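Protein YPL144W (Saccharomyces cerevisiae, PDB 2Z5B) acts with its partner IRC25 as a heterodimeric chaperone that promotes alpha-ring formation during assembly of the yeast 20S proteasome. Local coordinates at residues A100-T105 against A132-I137. Numbering follows the deposited sequence.
Sequences ARHMAT and ANHLYI
The imidazoles of His102 and His134 meet edge to edge: neither ring lies over a face of the other, yet their planes stand at 89° to one another, with centroids 5.0 Å apart. One hydrogen bond joins the rings, between ND1 of His102 and NE2 of His134 at 2.8 Å, and at 161° it is fairly straight. Each nitrogen sits at the rim of the opposite ring, near its plane, and CE1 of His134 also falls in the plane of the His102 ring. His134 reaches across because its CG is anti to the backbone N (chi1 -157°), which carries the ring from the start of helix 134-149 toward helix 94-111, where Asp98 and Met99 also touch the His134 side chain. The side chain of His102 also touches Leu138. With an alanine in place of His102, NE2 of His134 would probably lose this partner, and the His134 ring would be held by one bond fewer. These two helices pack beside each other on one side of the chain's mixed beta-sheet, and Ala100 and Ala104 set helix 94-111 against Tyr63 of strand 58-67. Beneath the polar histidine pair the contact turns apolar and buried. The bent chain of Met103 brings its CE methyl to 3.9 Å from CG2 of Ile137, the two side chains crossing at about a right angle; Met103 also touches Leu138 and Cys141, while Ile137 packs on Met99. Along helix 94-111, the carbonyl O of Arg101 is gripped twice by Thr105, through its backbone N and through OG1 at 2.8 Å, the hydroxyl standing above the carbonyl plane. Arg101 itself turns its guanidinium to Asp98, one turn back, in a salt bridge through NH2.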
ATOM      1  N   ALA A 100      12.125   5.020   7.495  1.00 28.99           N
ATOM      2  CA  ALA A 100      10.748   5.124   6.991  1.00 28.99           C
ATOM      3  C   ALA A 100      10.070   6.368   7.531  1.00 28.75           C
ATOM      4  O   ALA A 100       9.363   7.062   6.802  1.00 28.87           O
ATOM      5  CB  ALA A 100       9.952   3.885   7.378  1.00 29.41           C
ATOM      6  N   ARG A 101      10.309   6.658   8.814  1.00 29.17           N
ATOM      7  CA  ARG A 101       9.771   7.864   9.455  1.00 29.37           C
ATOM      8  C   ARG A 101      10.311   9.113   8.804  1.00 28.87           C
ATOM      9  O   ARG A 101       9.536   9.967   8.404  1.00 29.12           O
ATOM     10  CB  ARG A 101      10.090   7.895  10.954  1.00 29.30           C
ATOM     11  CG  ARG A 101       9.623   9.182  11.651  1.00 31.86           C
ATOM     12  CD  ARG A 101       9.825   9.052  13.166  1.00 34.61           C
ATOM     13  NE  ARG A 101      11.201   8.655  13.527  1.00 38.28           N
ATOM     14  CZ  ARG A 101      12.229   9.485  13.697  1.00 38.27           C
ATOM     15  NH1 ARG A 101      12.097  10.803  13.540  1.00 38.40           N
ATOM     16  NH2 ARG A 101      13.407   8.991  14.033  1.00 39.38           N
ATOM     17  N   HIS A 102      11.638   9.218   8.715  1.00 29.24           N
ATOM     18  CA  HIS A 102      12.276  10.367   8.070  1.00 29.08           C
ATOM     19  C   HIS A 102      11.838  10.538   6.631  1.00 28.96           C
ATOM     20  O   HIS A 102      11.534  11.655   6.208  1.00 29.04           O
ATOM     21  CB  HIS A 102      13.799  10.262   8.117  1.00 29.83           C
ATOM     22  CG  HIS A 102      14.379  10.542   9.469  1.00 30.59           C
ATOM     23  ND1 HIS A 102      15.512   9.918   9.933  1.00 32.20           N
ATOM     24  CD2 HIS A 102      13.972  11.371  10.461  1.00 33.04           C
ATOM     25  CE1 HIS A 102      15.783  10.340  11.156  1.00 33.62           C
ATOM     26  NE2 HIS A 102      14.864  11.226  11.501  1.00 34.59           N
ATOM     27  N   MET A 103      11.822   9.433   5.885  1.00 28.02           N
ATOM     28  CA  MET A 103      11.396   9.471   4.488  1.00 27.98           C
ATOM     29  C   MET A 103      10.008  10.051   4.329  1.00 27.63           C
ATOM     30  O   MET A 103       9.820  11.002   3.587  1.00 28.18           O
ATOM     31  CB  MET A 103      11.474   8.083   3.842  1.00 27.89           C
ATOM     32  CG  MET A 103      11.311   8.100   2.330  1.00 27.60           C
ATOM     33  SD  MET A 103      12.680   8.902   1.481  1.00 33.59           S
ATOM     34  CE  MET A 103      13.904   7.599   1.583  1.00 30.04           C
ATOM     35  N   ALA A 104       9.037   9.492   5.035  1.00 28.15           N
ATOM     36  CA  ALA A 104       7.662   9.941   4.906  1.00 28.24           C
ATOM     37  C   ALA A 104       7.531  11.392   5.353  1.00 29.02           C
ATOM     38  O   ALA A 104       6.907  12.178   4.668  1.00 28.72           O
ATOM     39  CB  ALA A 104       6.732   9.045   5.697  1.00 28.00           C
ATOM     40  N   THR A 105       8.120  11.721   6.501  1.00 29.88           N
ATOM     41  CA  THR A 105       7.994  13.060   7.082  1.00 31.75           C
ATOM     42  C   THR A 105       8.649  14.121   6.209  1.00 31.07           C
ATOM     43  O   THR A 105       8.060  15.167   5.955  1.00 31.74           O
ATOM     44  CB  THR A 105       8.569  13.116   8.525  1.00 32.12           C
ATOM     45  OG1 THR A 105       7.976  12.072   9.312  1.00 34.60           O
ATOM     46  CG2 THR A 105       8.185  14.444   9.205  1.00 33.92           C
ATOM     47  N   ALA A 132      24.420   3.993   7.813  1.00 39.69           N
ATOM     48  CA  ALA A 132      25.632   4.498   7.172  1.00 39.36           C
ATOM     49  C   ALA A 132      25.329   5.389   5.970  1.00 39.35           C
ATOM     50  O   ALA A 132      26.100   6.308   5.659  1.00 39.89           O
ATOM     51  CB  ALA A 132      26.514   3.329   6.748  1.00 39.70           C
ATOM     52  N   ASN A 133      24.213   5.105   5.298  1.00 38.05           N
ATOM     53  CA  ASN A 133      23.834   5.793   4.071  1.00 37.27           C
ATOM     54  C   ASN A 133      22.550   6.616   4.271  1.00 36.45           C
ATOM     55  O   ASN A 133      21.917   7.069   3.308  1.00 36.92           O
ATOM     56  CB  ASN A 133      23.703   4.774   2.919  1.00 37.42           C
ATOM     57  CG  ASN A 133      25.012   4.000   2.659  1.00 38.49           C
ATOM     58  OD1 ASN A 133      25.175   2.839   3.075  1.00 37.08           O
ATOM     59  ND2 ASN A 133      25.937   4.642   1.961  1.00 36.86           N
ATOM     60  N   HIS A 134      22.191   6.830   5.534  1.00 35.10           N
ATOM     61  CA  HIS A 134      20.920   7.465   5.895  1.00 34.17           C
ATOM     62  C   HIS A 134      20.620   8.735   5.088  1.00 33.61           C
ATOM     63  O   HIS A 134      19.595   8.797   4.403  1.00 32.92           O
ATOM     64  CB  HIS A 134      20.836   7.712   7.416  1.00 33.54           C
ATOM     65  CG  HIS A 134      19.432   7.838   7.926  1.00 33.56           C
ATOM     66  ND1 HIS A 134      18.714   6.768   8.414  1.00 30.43           N
ATOM     67  CD2 HIS A 134      18.611   8.909   8.015  1.00 32.02           C
ATOM     68  CE1 HIS A 134      17.513   7.175   8.777  1.00 32.05           C
ATOM     69  NE2 HIS A 134      17.424   8.469   8.545  1.00 31.01           N
ATOM     70  N   LEU A 135      21.512   9.725   5.149  1.00 33.23           N
ATOM     71  CA  LEU A 135      21.315  11.015   4.464  1.00 33.80           C
ATOM     72  C   LEU A 135      21.301  10.872   2.937  1.00 33.22           C
ATOM     73  O   LEU A 135      20.505  11.516   2.258  1.00 33.37           O
ATOM     74  CB  LEU A 135      22.400  12.036   4.883  1.00 34.12           C
ATOM     75  CG  LEU A 135      22.406  13.405   4.188  1.00 34.69           C
ATOM     76  CD1 LEU A 135      21.356  14.333   4.776  1.00 37.14           C
ATOM     77  CD2 LEU A 135      23.794  14.106   4.258  1.00 35.46           C
ATOM     78  N   TYR A 136      22.211  10.062   2.407  1.00 32.94           N
ATOM     79  CA  TYR A 136      22.247   9.764   0.972  1.00 32.94           C
ATOM     80  C   TYR A 136      20.902   9.230   0.482  1.00 32.33           C
ATOM     81  O   TYR A 136      20.398   9.667  -0.546  1.00 31.94           O
ATOM     82  CB  TYR A 136      23.326   8.727   0.679  1.00 33.93           C
ATOM     83  CG  TYR A 136      23.363   8.263  -0.751  1.00 35.80           C
ATOM     84  CD1 TYR A 136      23.978   9.038  -1.738  1.00 36.93           C
ATOM     85  CD2 TYR A 136      22.805   7.046  -1.121  1.00 36.74           C
ATOM     86  CE1 TYR A 136      24.027   8.614  -3.062  1.00 37.25           C
ATOM     87  CE2 TYR A 136      22.840   6.619  -2.434  1.00 36.51           C
ATOM     88  CZ  TYR A 136      23.463   7.403  -3.398  1.00 36.36           C
ATOM     89  OH  TYR A 136      23.503   6.978  -4.702  1.00 36.15           O
ATOM     90  N   ILE A 137      20.335   8.267   1.210  1.00 31.93           N
ATOM     91  CA  ILE A 137      19.105   7.619   0.748  1.00 31.43           C
ATOM     92  C   ILE A 137      17.968   8.647   0.698  1.00 31.60           C
ATOM     93  O   ILE A 137      17.246   8.746  -0.293  1.00 31.34           O
ATOM     94  CB  ILE A 137      18.725   6.395   1.615  1.00 31.25           C
ATOM     95  CG1 ILE A 137      19.758   5.270   1.462  1.00 31.04           C
ATOM     96  CG2 ILE A 137      17.337   5.877   1.243  1.00 32.08           C
ATOM     97  CD1 ILE A 137      19.667   4.182   2.519  1.00 30.47           C
TER